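PDB 3U0J: type III effector HopU1 from Pseudomonas syringae pv. tomato, which probably acts as a mono-ADP-ribosyltransferase that transfers ADP-ribose from NAD+ to arginine side chains of plant target proteins such as the RNA-binding protein GRP7. Local coordinates for residues L54-Q59 with Q101-H106; D46-A51 with L63-L68; S93-H98 with S231-A236; D67-F72 with Y88-S93. All coordinates share one frame; numbering follows the deposited sequence.

Contacts 2, 3 and 4 share elements in pairs: helix 65-71 serves contacts 2 and 4, and helix 89-99 serves contacts 4 and 3. Contact 1 stands apart as a piece of antiparallel sheet, yet Tyr103 still reaches over to Leu63, Tyr96 and Met97. Contact 3 lies deepest, about 10 Å from the centre of the chain to its own centre, against 17 to 18 Å for the rest. Contacts 2 and 3 are buried, while contacts 1 and 4 are only partly so. Backbone bonds dominate contact 1. Contact 2 adds a tyrosine-aspartate bond and a water bridge to apolar packing, whereas contacts 3 and 4 depend on carbon-to-ring packing.

Contact 1. Residues L54-Q59 with Q101-H106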
loop_
_atom_site.group_PDB
_atom_site.type_symbol
_atom_site.label_atom_id
_atom_site.label_comp_id
_atom_site.label_asym_id
_atom_site.label_seq_id
_atom_site.Cartn_x
_atom_site.Cartn_y
_atom_site.Cartn_z
ATOM N N LEU A 54 -15.017 1.723 -11.558
ATOM C CA LEU A 54 -13.653 1.584 -12.059
ATOM C C LEU A 54 -13.620 0.845 -13.395
ATOM O O LEU A 54 -14.434 -0.022 -13.667
ATOM C CB LEU A 54 -12.762 0.842 -11.058
ATOM C CG LEU A 54 -12.548 1.429 -9.663
ATOM C CD1 LEU A 54 -11.712 0.476 -8.778
ATOM C CD2 LEU A 54 -11.887 2.754 -9.789
ATOM N N HIS A 55 -12.654 1.180 -14.225
ATOM C CA HIS A 55 -12.454 0.443 -15.444
ATOM C C HIS A 55 -11.482 -0.682 -15.190
ATOM O O HIS A 55 -10.476 -0.508 -14.502
ATOM C CB HIS A 55 -11.931 1.380 -16.526
ATOM C CG HIS A 55 -12.900 2.457 -16.879
ATOM N ND1 HIS A 55 -12.789 3.743 -16.399
ATOM C CD2 HIS A 55 -14.036 2.426 -17.613
ATOM C CE1 HIS A 55 -13.799 4.470 -16.845
ATOM N NE2 HIS A 55 -14.571 3.691 -17.581
ATOM N N VAL A 56 -11.787 -1.846 -15.742
ATOM C CA VAL A 56 -10.865 -2.966 -15.656
ATOM C C VAL A 56 -10.161 -3.170 -16.988
ATOM O O VAL A 56 -10.780 -3.065 -18.059
ATOM C CB VAL A 56 -11.578 -4.262 -15.279
ATOM C CG1 VAL A 56 -10.585 -5.217 -14.688
ATOM C CG2 VAL A 56 -12.705 -3.977 -14.293
ATOM N N ASP A 57 -8.865 -3.463 -16.912
ATOM C CA ASP A 57 -8.040 -3.630 -18.101
ATOM C C ASP A 57 -8.514 -4.830 -18.881
ATOM O O ASP A 57 -8.383 -5.966 -18.420
ATOM C CB ASP A 57 -6.582 -3.823 -17.705
ATOM C CG ASP A 57 -5.718 -4.289 -18.855
ATOM O OD1 ASP A 57 -6.140 -4.162 -20.020
ATOM O OD2 ASP A 57 -4.603 -4.778 -18.593
ATOM N N ALA A 58 -9.056 -4.576 -20.070
ATOM C CA ALA A 58 -9.610 -5.654 -20.888
ATOM C C ALA A 58 -8.527 -6.589 -21.455
ATOM O O ALA A 58 -8.798 -7.754 -21.775
ATOM C CB ALA A 58 -10.489 -5.085 -22.006
ATOM N N GLN A 59 -7.302 -6.082 -21.569
ATOM C CA GLN A 59 -6.205 -6.871 -22.130
ATOM C C GLN A 59 -5.702 -7.910 -21.139
ATOM O O GLN A 59 -4.683 -8.557 -21.363
ATOM C CB GLN A 59 -5.054 -5.966 -22.603
ATOM C CG GLN A 59 -5.472 -4.908 -23.624
ATOM C CD GLN A 59 -6.495 -5.436 -24.640
ATOM O OE1 GLN A 59 -6.411 -6.589 -25.098
ATOM N NE2 GLN A 59 -7.468 -4.592 -24.993
ATOM N N GLN A 101 -2.790 -3.851 -11.027
ATOM C CA GLN A 101 -2.328 -2.919 -12.031
ATOM C C GLN A 101 -3.436 -2.724 -13.054
ATOM O O GLN A 101 -3.212 -2.062 -14.061
ATOM C CB GLN A 101 -1.105 -3.512 -12.723
ATOM C CG GLN A 101 0.103 -2.612 -12.802
ATOM C CD GLN A 101 0.792 -2.379 -11.447
ATOM O OE1 GLN A 101 0.841 -3.267 -10.580
ATOM N NE2 GLN A 101 1.349 -1.174 -11.277
ATOM N N ASP A 102 -4.622 -3.291 -12.794
ATOM C CA ASP A 102 -5.687 -3.384 -13.794
ATOM C C ASP A 102 -6.825 -2.414 -13.679
ATOM O O ASP A 102 -7.713 -2.458 -14.517
ATOM C CB ASP A 102 -6.377 -4.731 -13.736
ATOM C CG ASP A 102 -5.430 -5.864 -13.584
ATOM O OD1 ASP A 102 -4.322 -5.780 -14.171
ATOM O OD2 ASP A 102 -5.808 -6.839 -12.885
ATOM N N TYR A 103 -6.869 -1.594 -12.634
ATOM C CA TYR A 103 -8.007 -0.679 -12.469
ATOM C C TYR A 103 -7.559 0.765 -12.593
ATOM O O TYR A 103 -6.461 1.124 -12.159
ATOM C CB TYR A 103 -8.721 -0.899 -11.123
ATOM C CG TYR A 103 -8.966 -2.346 -10.846
ATOM C CD1 TYR A 103 -10.075 -2.974 -11.353
ATOM C CD2 TYR A 103 -8.061 -3.099 -10.126
ATOM C CE1 TYR A 103 -10.298 -4.296 -11.135
ATOM C CE2 TYR A 103 -8.276 -4.430 -9.901
ATOM C CZ TYR A 103 -9.404 -5.026 -10.409
ATOM O OH TYR A 103 -9.655 -6.363 -10.206
ATOM N N SER A 104 -8.412 1.585 -13.199
ATOM C CA SER A 104 -8.205 3.019 -13.223
ATOM C C SER A 104 -9.558 3.715 -13.141
ATOM O O SER A 104 -10.576 3.195 -13.618
ATOM C CB SER A 104 -7.432 3.443 -14.482
ATOM O OG SER A 104 -7.435 4.854 -14.625
ATOM N N SER A 105 -9.573 4.885 -12.513
ATOM C CA SER A 105 -10.756 5.733 -12.503
ATOM C C SER A 105 -11.097 6.152 -13.921
ATOM O O SER A 105 -12.254 6.412 -14.221
ATOM C CB SER A 105 -10.477 6.990 -11.700
ATOM O OG SER A 105 -9.351 7.666 -12.234
ATOM N N HIS A 106 -10.087 6.220 -14.796
ATOM C CA HIS A 106 -10.287 6.774 -16.129
ATOM C C HIS A 106 -9.939 5.843 -17.257
ATOM O O HIS A 106 -9.303 4.811 -17.053
ATOM C CB HIS A 106 -9.491 8.049 -16.306
ATOM C CG HIS A 106 -10.061 9.204 -15.568
ATOM N ND1 HIS A 106 -10.132 9.241 -14.192
ATOM C CD2 HIS A 106 -10.602 10.365 -16.009
ATOM C CE1 HIS A 106 -10.670 10.387 -13.813
ATOM N NE2 HIS A 106 -10.964 11.088 -14.898
#
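Val56 lies alongside the ring of Tyr103, the two side chains pointing the same way, with Val56 CG1 3.7 Å from Tyr103 CE1. With CG1 anti to the backbone N (chi1 -158°), both methyls of Val56 come to the CE1 flank of the ring. Leu54 meets the root of the same side chain, crossing it at about a right angle, with CD1 4.0 Å from Tyr103 CB. Beyond the ring, the Tyr103 hydroxyl is hydrogen-bonded to the carbonyl of Leu63.

His55 and Ser104 form a hydrogen-bonded pair: His55 N gives a nearly straight bond to Ser104 O (3.0 Å, 168°), and Ser104 N returns one to His55 O at 3.2 Å. The His55 ring meets the carbonyl oxygens of Ser104 and Ser105 at its edge, near its plane. Val56 and Tyr103 are the non-hydrogen-bonded pair that follows, on the other face of the sheet. The ladder ends with Asp57 N bonded to Asp102 O (2.8 Å). At the other end, Ser104 OG accepts from His106 N in an ST turn and also bonds Thr114 O.

Asp57 OD2 and Asp102 OD1 are 4.5 Å apart, like charges that would tend to repel, so backbone bonding and apolar packing probably carry the pairing of edge strand 55-56 with the central strand 103-108 of a small three-stranded antiparallel sheet.

Contact 2. Residues D46-A51 with L63-L68; sequences DFYRFA and LSIDDL
Ile65, which gives up the most surface here, reaches into helix 41-52 with every branch. Its CG1 sits 3.7 Å from Ala51 CB, its CD1 carries on to the Phe47 ring at CE2 (3.9 Å), and its CG2 lies 3.7 Å from CE1 of Tyr48. With CG1 anti to the backbone N (chi1 -173°), that branch is directed to Ala51, and CD1 beyond it touches both the Ala51 methyl and the Phe47 ring.

Tyr48 follows in buried area. Its ring crosses Ile65 at a slant and ends in a hydrogen bond from OH to Asp66 OD1, modelled at 2.5 Å. Asp66 uses the syn lone pair of OD1, which lies at the edge of the ring, near its plane, and the carboxylate and ring planes are 21° apart.

Ala51 O accepts from a water (2.9 Å) that in turn accepts from Ile65 N (3.0 Å) in the first turn of helix 65-71. At that helix start Ser64 and Asp67 form a capping box, with Ser64 N bonded to Asp67 OD2 and a weak return bond from Asp67 N to Ser64 OG.

The chemistry thus divides between an apolar junction centred on Ile65 and polar links at its border. The negative charge of Asp66 probably strengthens its bond with the tyrosine hydroxyl.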
loop_
_atom_site.group_PDB
_atom_site.type_symbol
_atom_site.label_atom_id
_atom_site.label_comp_id
_atom_site.label_asym_id
_atom_site.label_seq_id
_atom_site.Cartn_x
_atom_site.Cartn_y
_atom_site.Cartn_z
ATOM N N ASP A 46 -20.690 2.749 -0.077
ATOM C CA ASP A 46 -19.976 3.758 -0.821
ATOM C C ASP A 46 -18.933 3.042 -1.670
ATOM O O ASP A 46 -18.902 3.186 -2.899
ATOM C CB ASP A 46 -19.281 4.704 0.147
ATOM C CG ASP A 46 -20.232 5.664 0.809
ATOM O OD1 ASP A 46 -21.406 5.721 0.374
ATOM O OD2 ASP A 46 -19.805 6.369 1.766
ATOM N N PHE A 47 -18.097 2.245 -1.003
ATOM C CA PHE A 47 -17.017 1.547 -1.683
ATOM C C PHE A 47 -17.470 0.697 -2.868
ATOM O O PHE A 47 -16.872 0.746 -3.942
ATOM C CB PHE A 47 -16.234 0.666 -0.731
ATOM C CG PHE A 47 -15.131 -0.083 -1.410
ATOM C CD1 PHE A 47 -13.905 0.533 -1.655
ATOM C CD2 PHE A 47 -15.326 -1.389 -1.854
ATOM C CE1 PHE A 47 -12.885 -0.155 -2.297
ATOM C CE2 PHE A 47 -14.309 -2.087 -2.497
ATOM C CZ PHE A 47 -13.090 -1.475 -2.721
ATOM N N TYR A 48 -18.500 -0.105 -2.655
ATOM C CA TYR A 48 -19.045 -0.917 -3.723
ATOM C C TYR A 48 -19.408 -0.062 -4.949
ATOM O O TYR A 48 -19.061 -0.408 -6.084
ATOM C CB TYR A 48 -20.266 -1.708 -3.249
ATOM C CG TYR A 48 -20.871 -2.471 -4.376
ATOM C CD1 TYR A 48 -20.306 -3.648 -4.807
ATOM C CD2 TYR A 48 -21.976 -1.986 -5.060
ATOM C CE1 TYR A 48 -20.838 -4.351 -5.881
ATOM C CE2 TYR A 48 -22.521 -2.683 -6.140
ATOM C CZ TYR A 48 -21.943 -3.867 -6.542
ATOM O OH TYR A 48 -22.459 -4.577 -7.608
ATOM N N ARG A 49 -20.098 1.051 -4.724
ATOM C CA ARG A 49 -20.475 1.933 -5.820
ATOM C C ARG A 49 -19.255 2.602 -6.444
ATOM O O ARG A 49 -19.224 2.845 -7.648
ATOM C CB ARG A 49 -21.484 3.008 -5.363
ATOM C CG ARG A 49 -22.958 2.579 -5.428
ATOM C CD ARG A 49 -23.285 1.727 -6.673
ATOM N NE ARG A 49 -24.474 0.914 -6.443
ATOM C CZ ARG A 49 -24.954 0.017 -7.298
ATOM N NH1 ARG A 49 -24.348 -0.163 -8.464
ATOM N NH2 ARG A 49 -26.051 -0.687 -6.988
ATOM N N PHE A 50 -18.266 2.918 -5.615
ATOM C CA PHE A 50 -17.034 3.514 -6.095
ATOM C C PHE A 50 -16.361 2.543 -7.011
ATOM O O PHE A 50 -15.976 2.897 -8.131
ATOM C CB PHE A 50 -16.077 3.835 -4.940
ATOM C CG PHE A 50 -14.627 3.999 -5.364
ATOM C CD1 PHE A 50 -14.162 5.204 -5.877
ATOM C CD2 PHE A 50 -13.729 2.950 -5.247
ATOM C CE1 PHE A 50 -12.818 5.358 -6.271
ATOM C CE2 PHE A 50 -12.399 3.100 -5.637
ATOM C CZ PHE A 50 -11.949 4.314 -6.145
ATOM N N ALA A 51 -16.213 1.315 -6.526
ATOM C CA ALA A 51 -15.446 0.307 -7.238
ATOM C C ALA A 51 -16.157 -0.150 -8.496
ATOM O O ALA A 51 -15.525 -0.675 -9.433
ATOM C CB ALA A 51 -15.157 -0.883 -6.330
ATOM N N LEU A 63 -11.033 -8.782 -13.009
ATOM C CA LEU A 63 -12.066 -9.088 -12.037
ATOM C C LEU A 63 -12.809 -7.839 -11.641
ATOM O O LEU A 63 -12.189 -6.902 -11.138
ATOM C CB LEU A 63 -11.440 -9.668 -10.781
ATOM C CG LEU A 63 -10.871 -11.071 -10.954
ATOM C CD1 LEU A 63 -10.354 -11.590 -9.619
ATOM C CD2 LEU A 63 -11.932 -11.999 -11.528
ATOM N N SER A 64 -14.129 -7.828 -11.832
ATOM C CA SER A 64 -14.935 -6.684 -11.422
ATOM C C SER A 64 -15.218 -6.713 -9.924
ATOM O O SER A 64 -14.898 -7.675 -9.219
ATOM C CB SER A 64 -16.252 -6.644 -12.186
ATOM O OG SER A 64 -17.037 -7.788 -11.893
ATOM N N ILE A 65 -15.817 -5.647 -9.426
ATOM C CA ILE A 65 -16.106 -5.608 -8.018
ATOM C C ILE A 65 -17.034 -6.774 -7.673
ATOM O O ILE A 65 -16.921 -7.361 -6.607
ATOM C CB ILE A 65 -16.688 -4.238 -7.585
ATOM C CG1 ILE A 65 -16.832 -4.158 -6.063
ATOM C CG2 ILE A 65 -18.024 -3.985 -8.251
ATOM C CD1 ILE A 65 -15.586 -4.571 -5.286
ATOM N N ASP A 66 -17.943 -7.125 -8.577
ATOM C CA ASP A 66 -18.838 -8.245 -8.308
ATOM C C ASP A 66 -18.022 -9.535 -8.233
ATOM O O ASP A 66 -18.140 -10.295 -7.280
ATOM C CB ASP A 66 -19.943 -8.355 -9.355
ATOM C CG ASP A 66 -20.969 -7.241 -9.248
ATOM O OD1 ASP A 66 -21.066 -6.626 -8.162
ATOM O OD2 ASP A 66 -21.681 -6.983 -10.249
ATOM N N ASP A 67 -17.179 -9.778 -9.229
ATOM C CA ASP A 67 -16.256 -10.899 -9.147
ATOM C C ASP A 67 -15.461 -10.902 -7.833
ATOM O O ASP A 67 -15.216 -11.957 -7.249
ATOM C CB ASP A 67 -15.286 -10.881 -10.324
ATOM C CG ASP A 67 -15.981 -11.000 -11.655
ATOM O OD1 ASP A 67 -17.041 -11.672 -11.721
ATOM O OD2 ASP A 67 -15.448 -10.425 -12.639
ATOM N N LEU A 68 -15.035 -9.736 -7.369
ATOM C CA LEU A 68 -14.255 -9.703 -6.138
ATOM C C LEU A 68 -15.127 -9.962 -4.923
ATOM O O LEU A 68 -14.756 -10.742 -4.033
ATOM C CB LEU A 68 -13.530 -8.377 -5.979
ATOM C CG LEU A 68 -12.390 -8.222 -6.973
ATOM C CD1 LEU A 68 -11.790 -6.843 -6.824
ATOM C CD2 LEU A 68 -11.352 -9.325 -6.779
HETATM O O HOH W 1 -15.581 -3.104 -11.073
#

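Contact 3. Residues S93-H98 with S231-A236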
loop_
_atom_site.group_PDB
_atom_site.type_symbol
_atom_site.label_atom_id
_atom_site.label_comp_id
_atom_site.label_asym_id
_atom_site.label_seq_id
_atom_site.Cartn_x
_atom_site.Cartn_y
_atom_site.Cartn_z
ATOM N N SER A 93 -11.430 -6.554 -1.087
ATOM C CA SER A 93 -11.461 -5.988 -2.436
ATOM C C SER A 93 -10.627 -4.710 -2.551
ATOM O O SER A 93 -9.948 -4.488 -3.553
ATOM C CB SER A 93 -12.908 -5.714 -2.877
ATOM O OG SER A 93 -13.687 -6.893 -2.824
ATOM N N ALA A 94 -10.693 -3.865 -1.527
ATOM C CA ALA A 94 -9.927 -2.641 -1.535
ATOM C C ALA A 94 -8.438 -3.004 -1.527
ATOM O O ALA A 94 -7.651 -2.434 -2.280
ATOM C CB ALA A 94 -10.291 -1.787 -0.368
ATOM N N ILE A 95 -8.037 -3.971 -0.709
ATOM C CA ILE A 95 -6.630 -4.355 -0.728
ATOM C C ILE A 95 -6.261 -4.903 -2.107
ATOM O O ILE A 95 -5.284 -4.475 -2.719
ATOM C CB ILE A 95 -6.316 -5.431 0.287
ATOM C CG1 ILE A 95 -6.398 -4.887 1.703
ATOM C CG2 ILE A 95 -4.944 -6.003 0.018
ATOM C CD1 ILE A 95 -6.394 -5.994 2.722
ATOM N N TYR A 96 -7.051 -5.855 -2.588
ATOM C CA TYR A 96 -6.812 -6.447 -3.899
ATOM C C TYR A 96 -6.648 -5.364 -4.964
ATOM O O TYR A 96 -5.636 -5.326 -5.660
ATOM C CB TYR A 96 -7.955 -7.391 -4.282
ATOM C CG TYR A 96 -7.731 -8.158 -5.570
ATOM C CD1 TYR A 96 -8.014 -7.586 -6.801
ATOM C CD2 TYR A 96 -7.261 -9.467 -5.552
ATOM C CE1 TYR A 96 -7.822 -8.292 -7.989
ATOM C CE2 TYR A 96 -7.069 -10.183 -6.721
ATOM C CZ TYR A 96 -7.346 -9.599 -7.940
ATOM O OH TYR A 96 -7.142 -10.309 -9.116
ATOM N N MET A 97 -7.640 -4.482 -5.074
ATOM C CA MET A 97 -7.660 -3.473 -6.127
ATOM C C MET A 97 -6.477 -2.528 -6.005
ATOM O O MET A 97 -5.960 -2.047 -7.011
ATOM C CB MET A 97 -8.964 -2.687 -6.117
ATOM C CG MET A 97 -10.142 -3.480 -6.633
ATOM S SD MET A 97 -11.693 -2.583 -6.498
ATOM C CE MET A 97 -12.400 -3.145 -8.025
ATOM N N HIS A 98 -6.027 -2.285 -4.782
ATOM C CA HIS A 98 -4.864 -1.422 -4.580
ATOM C C HIS A 98 -3.532 -2.086 -4.978
ATOM O O HIS A 98 -2.578 -1.388 -5.341
ATOM C CB HIS A 98 -4.808 -0.950 -3.134
ATOM C CG HIS A 98 -3.967 0.267 -2.923
ATOM N ND1 HIS A 98 -4.447 1.542 -3.117
ATOM C CD2 HIS A 98 -2.682 0.405 -2.512
ATOM C CE1 HIS A 98 -3.492 2.418 -2.844
ATOM N NE2 HIS A 98 -2.414 1.754 -2.466
ATOM N N SER A 231 -1.027 -10.310 2.282
ATOM C CA SER A 231 -0.751 -11.314 1.269
ATOM C C SER A 231 -1.991 -12.149 0.933
ATOM O O SER A 231 -2.125 -12.630 -0.180
ATOM C CB SER A 231 0.401 -12.208 1.700
ATOM O OG SER A 231 0.103 -12.830 2.930
ATOM N N GLY A 232 -2.901 -12.304 1.884
ATOM C CA GLY A 232 -4.115 -13.067 1.628
ATOM C C GLY A 232 -5.068 -12.434 0.624
ATOM O O GLY A 232 -5.735 -13.131 -0.129
ATOM N N SER A 233 -5.114 -11.107 0.618
ATOM C CA SER A 233 -5.992 -10.341 -0.250
ATOM C C SER A 233 -5.297 -9.805 -1.478
ATOM O O SER A 233 -5.948 -9.308 -2.386
ATOM C CB SER A 233 -6.499 -9.132 0.510
ATOM O OG SER A 233 -7.523 -9.513 1.392
ATOM N N SER A 234 -3.969 -9.855 -1.475
ATOM C CA SER A 234 -3.175 -9.290 -2.554
ATOM C C SER A 234 -3.384 -10.025 -3.879
ATOM O O SER A 234 -3.632 -11.230 -3.899
ATOM C CB SER A 234 -1.703 -9.308 -2.180
ATOM O OG SER A 234 -0.945 -8.671 -3.198
ATOM N N GLN A 235 -3.307 -9.289 -4.980
ATOM C CA GLN A 235 -3.441 -9.896 -6.297
ATOM C C GLN A 235 -2.266 -10.827 -6.530
ATOM O O GLN A 235 -2.357 -11.818 -7.278
ATOM C CB GLN A 235 -3.465 -8.835 -7.397
ATOM C CG GLN A 235 -3.587 -9.451 -8.771
ATOM C CD GLN A 235 -3.686 -8.432 -9.881
ATOM O OE1 GLN A 235 -4.705 -8.365 -10.581
ATOM N NE2 GLN A 235 -2.625 -7.640 -10.068
ATOM N N ALA A 236 -1.155 -10.478 -5.885
ATOM C CA ALA A 236 0.060 -11.279 -5.916
ATOM C C ALA A 236 0.548 -11.609 -4.497
ATOM O O ALA A 236 1.462 -10.975 -3.974
ATOM C CB ALA A 236 1.143 -10.569 -6.718
#
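Ile95 meets Ser233 where helix 89-99 packs against the loop between strands 227-229 and 241-243. The loop runs into an acidic Glu-Glu-Glu run ending at Glu241 that fits the family's E-x-E motif, consistent with its being the ADP-ribosylating turn-turn loop. CG2 of Ile95, set anti to the backbone N with CG1 beside that N (chi1 -70°), comes 3.5 Å from Ser233 CB, and CD1 lies 3.9 Å from Ser233 OG. Leu151 and Leu158 of helix 145-162 also pack on Ile95.

One residue on, Tyr96 makes the larger contribution. The carbonyl of Ser233 comes to its ring edge, close to the ring plane, with O 3.4 Å from Tyr96 CD2. The side chain of Gln235 passes over one face, towards the rim, and crosses the tyrosine at a slant. The neighbouring Ser234 turns away: its OG accepts from Ala236 N in an ST turn and bonds Glu241. Thr99, just past the segment, ties helix to loop, since its OG1 bonds both Tyr96 O and Gln235 N.

Over the ring the contact is CH-pi: Gln235 CB stands 4.1 Å from the centroid of the Tyr96 ring, 20° off its normal.

Contact 4. Residues D67-F72 with Y88-S93; sequences DLMDKF and YPEECS
Cys92 covers one face of the Phe72 ring in a CH-pi contact, its CB 3.5 Å from the ring centroid and 22° off the normal. Cys92 SG adds a sulfur-aromatic contact from an oblique position, 4.5 Å from that centroid. Lys71 CG lies over the opposite face, so the ring is sandwiched.

Apolar packing continues at Met69. Its chain, bent at chi2 and chi3, ends against Pro89, though the exact place of CE is uncertain. Met69 SD lies 3.9 Å from Glu90 CG, the Met69 and Glu90 side chains crossing at about a right angle.

No polar bond joins the two segments. Those of 88-93 are local, Pro89 O accepting from Ser93 OG (2.8 Å) and Ser93 N on opposite faces of its carbonyl plane, and Tyr88 N bonding Glu91 OE1, apart from the salt bridge of Glu91 OE2 to Arg157 of helix 145-162.

The axes of segments 67-71 and 89-93 approach to 8.6 Å, with directions 118° apart: steep helix-on-helix packing, joining helices 65-71 and 89-99 in the helical part of the fold.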
loop_
_atom_site.group_PDB
_atom_site.type_symbol
_atom_site.label_atom_id
_atom_site.label_comp_id
_atom_site.label_asym_id
_atom_site.label_seq_id
_atom_site.Cartn_x
_atom_site.Cartn_y
_atom_site.Cartn_z
ATOM N N ASP A 67 -17.179 -9.778 -9.229
ATOM C CA ASP A 67 -16.256 -10.899 -9.147
ATOM C C ASP A 67 -15.461 -10.902 -7.833
ATOM O O ASP A 67 -15.216 -11.957 -7.249
ATOM C CB ASP A 67 -15.286 -10.881 -10.324
ATOM C CG ASP A 67 -15.981 -11.000 -11.655
ATOM O OD1 ASP A 67 -17.041 -11.672 -11.721
ATOM O OD2 ASP A 67 -15.448 -10.425 -12.639
ATOM N N LEU A 68 -15.035 -9.736 -7.369
ATOM C CA LEU A 68 -14.255 -9.703 -6.138
ATOM C C LEU A 68 -15.127 -9.962 -4.923
ATOM O O LEU A 68 -14.756 -10.742 -4.033
ATOM C CB LEU A 68 -13.530 -8.377 -5.979
ATOM C CG LEU A 68 -12.390 -8.222 -6.973
ATOM C CD1 LEU A 68 -11.790 -6.843 -6.824
ATOM C CD2 LEU A 68 -11.352 -9.325 -6.779
ATOM N N MET A 69 -16.287 -9.305 -4.900
ATOM C CA MET A 69 -17.244 -9.417 -3.805
ATOM C C MET A 69 -17.587 -10.882 -3.650
ATOM O O MET A 69 -17.970 -11.357 -2.577
ATOM C CB MET A 69 -18.496 -8.601 -4.102
ATOM C CG MET A 69 -18.321 -7.102 -3.865
ATOM S SD MET A 69 -18.491 -6.638 -2.155
ATOM C CE MET A 69 -16.819 -6.519 -1.739
ATOM N N ASP A 70 -17.405 -11.615 -4.730
ATOM C CA ASP A 70 -17.758 -13.003 -4.713
ATOM C C ASP A 70 -16.599 -13.849 -4.173
ATOM O O ASP A 70 -16.769 -14.653 -3.266
ATOM C CB ASP A 70 -18.167 -13.432 -6.104
ATOM C CG ASP A 70 -18.845 -14.751 -6.094
ATOM O OD1 ASP A 70 -19.886 -14.844 -5.392
ATOM O OD2 ASP A 70 -18.332 -15.690 -6.757
ATOM N N LYS A 71 -15.407 -13.650 -4.706
ATOM C CA LYS A 71 -14.297 -14.459 -4.258
ATOM C C LYS A 71 -14.012 -14.162 -2.785
ATOM O O LYS A 71 -13.589 -15.045 -2.038
ATOM C CB LYS A 71 -13.062 -14.262 -5.154
ATOM C CG LYS A 71 -11.890 -13.499 -4.558
ATOM C CD LYS A 71 -10.642 -13.696 -5.409
ATOM C CE LYS A 71 -9.359 -13.595 -4.592
ATOM N NZ LYS A 71 -8.455 -14.775 -4.825
ATOM N N PHE A 72 -14.280 -12.932 -2.354
ATOM C CA PHE A 72 -13.954 -12.542 -0.984
ATOM C C PHE A 72 -15.094 -12.707 0.025
ATOM O O PHE A 72 -14.948 -12.368 1.198
ATOM C CB PHE A 72 -13.348 -11.137 -0.945
ATOM C CG PHE A 72 -11.923 -11.086 -1.453
ATOM C CD1 PHE A 72 -11.562 -10.232 -2.502
ATOM C CD2 PHE A 72 -10.952 -11.910 -0.908
ATOM C CE1 PHE A 72 -10.267 -10.189 -2.982
ATOM C CE2 PHE A 72 -9.658 -11.867 -1.381
ATOM C CZ PHE A 72 -9.314 -11.000 -2.427
ATOM N N TYR A 88 -14.329 -7.521 6.177
ATOM C CA TYR A 88 -15.360 -7.545 5.157
ATOM C C TYR A 88 -14.829 -7.767 3.742
ATOM O O TYR A 88 -13.658 -7.520 3.463
ATOM C CB TYR A 88 -16.175 -6.266 5.238
ATOM C CG TYR A 88 -17.001 -6.177 6.494
ATOM C CD1 TYR A 88 -18.303 -6.654 6.525
ATOM C CD2 TYR A 88 -16.481 -5.614 7.651
ATOM C CE1 TYR A 88 -19.066 -6.575 7.672
ATOM C CE2 TYR A 88 -17.238 -5.518 8.805
ATOM C CZ TYR A 88 -18.529 -6.005 8.811
ATOM O OH TYR A 88 -19.283 -5.920 9.959
ATOM N N PRO A 89 -15.685 -8.280 2.843
ATOM C CA PRO A 89 -15.319 -8.469 1.437
ATOM C C PRO A 89 -14.953 -7.146 0.768
ATOM O O PRO A 89 -14.061 -7.086 -0.081
ATOM C CB PRO A 89 -16.589 -9.034 0.824
ATOM C CG PRO A 89 -17.259 -9.731 1.940
ATOM C CD PRO A 89 -16.976 -8.912 3.165
ATOM N N GLU A 90 -15.640 -6.082 1.153
ATOM C CA GLU A 90 -15.321 -4.771 0.614
ATOM C C GLU A 90 -13.873 -4.409 0.975
ATOM O O GLU A 90 -13.178 -3.758 0.199
ATOM C CB GLU A 90 -16.327 -3.710 1.104
ATOM C CG GLU A 90 -17.760 -3.907 0.586
ATOM C CD GLU A 90 -18.618 -4.907 1.406
ATOM O OE1 GLU A 90 -18.078 -5.656 2.253
ATOM O OE2 GLU A 90 -19.851 -4.938 1.197
ATOM N N GLU A 91 -13.408 -4.860 2.134
ATOM C CA GLU A 91 -12.050 -4.550 2.562
ATOM C C GLU A 91 -11.035 -5.403 1.819
ATOM O O GLU A 91 -10.011 -4.906 1.332
ATOM C CB GLU A 91 -11.912 -4.696 4.075
ATOM C CG GLU A 91 -12.450 -3.495 4.817
ATOM C CD GLU A 91 -13.049 -3.819 6.172
ATOM O OE1 GLU A 91 -13.220 -5.019 6.489
ATOM O OE2 GLU A 91 -13.339 -2.866 6.931
ATOM N N CYS A 92 -11.321 -6.689 1.704
ATOM C CA CYS A 92 -10.450 -7.536 0.893
ATOM C C CYS A 92 -10.301 -6.937 -0.495
ATOM O O CYS A 92 -9.193 -6.809 -1.001
ATOM C CB CYS A 92 -10.996 -8.955 0.806
ATOM S SG CYS A 92 -10.960 -9.777 2.388
ATOM N N SER A 93 -11.430 -6.554 -1.087
ATOM C CA SER A 93 -11.461 -5.988 -2.436
ATOM C C SER A 93 -10.627 -4.710 -2.551
ATOM O O SER A 93 -9.948 -4.488 -3.553
ATOM C CB SER A 93 -12.908 -5.714 -2.877
ATOM O OG SER A 93 -13.687 -6.893 -2.824
#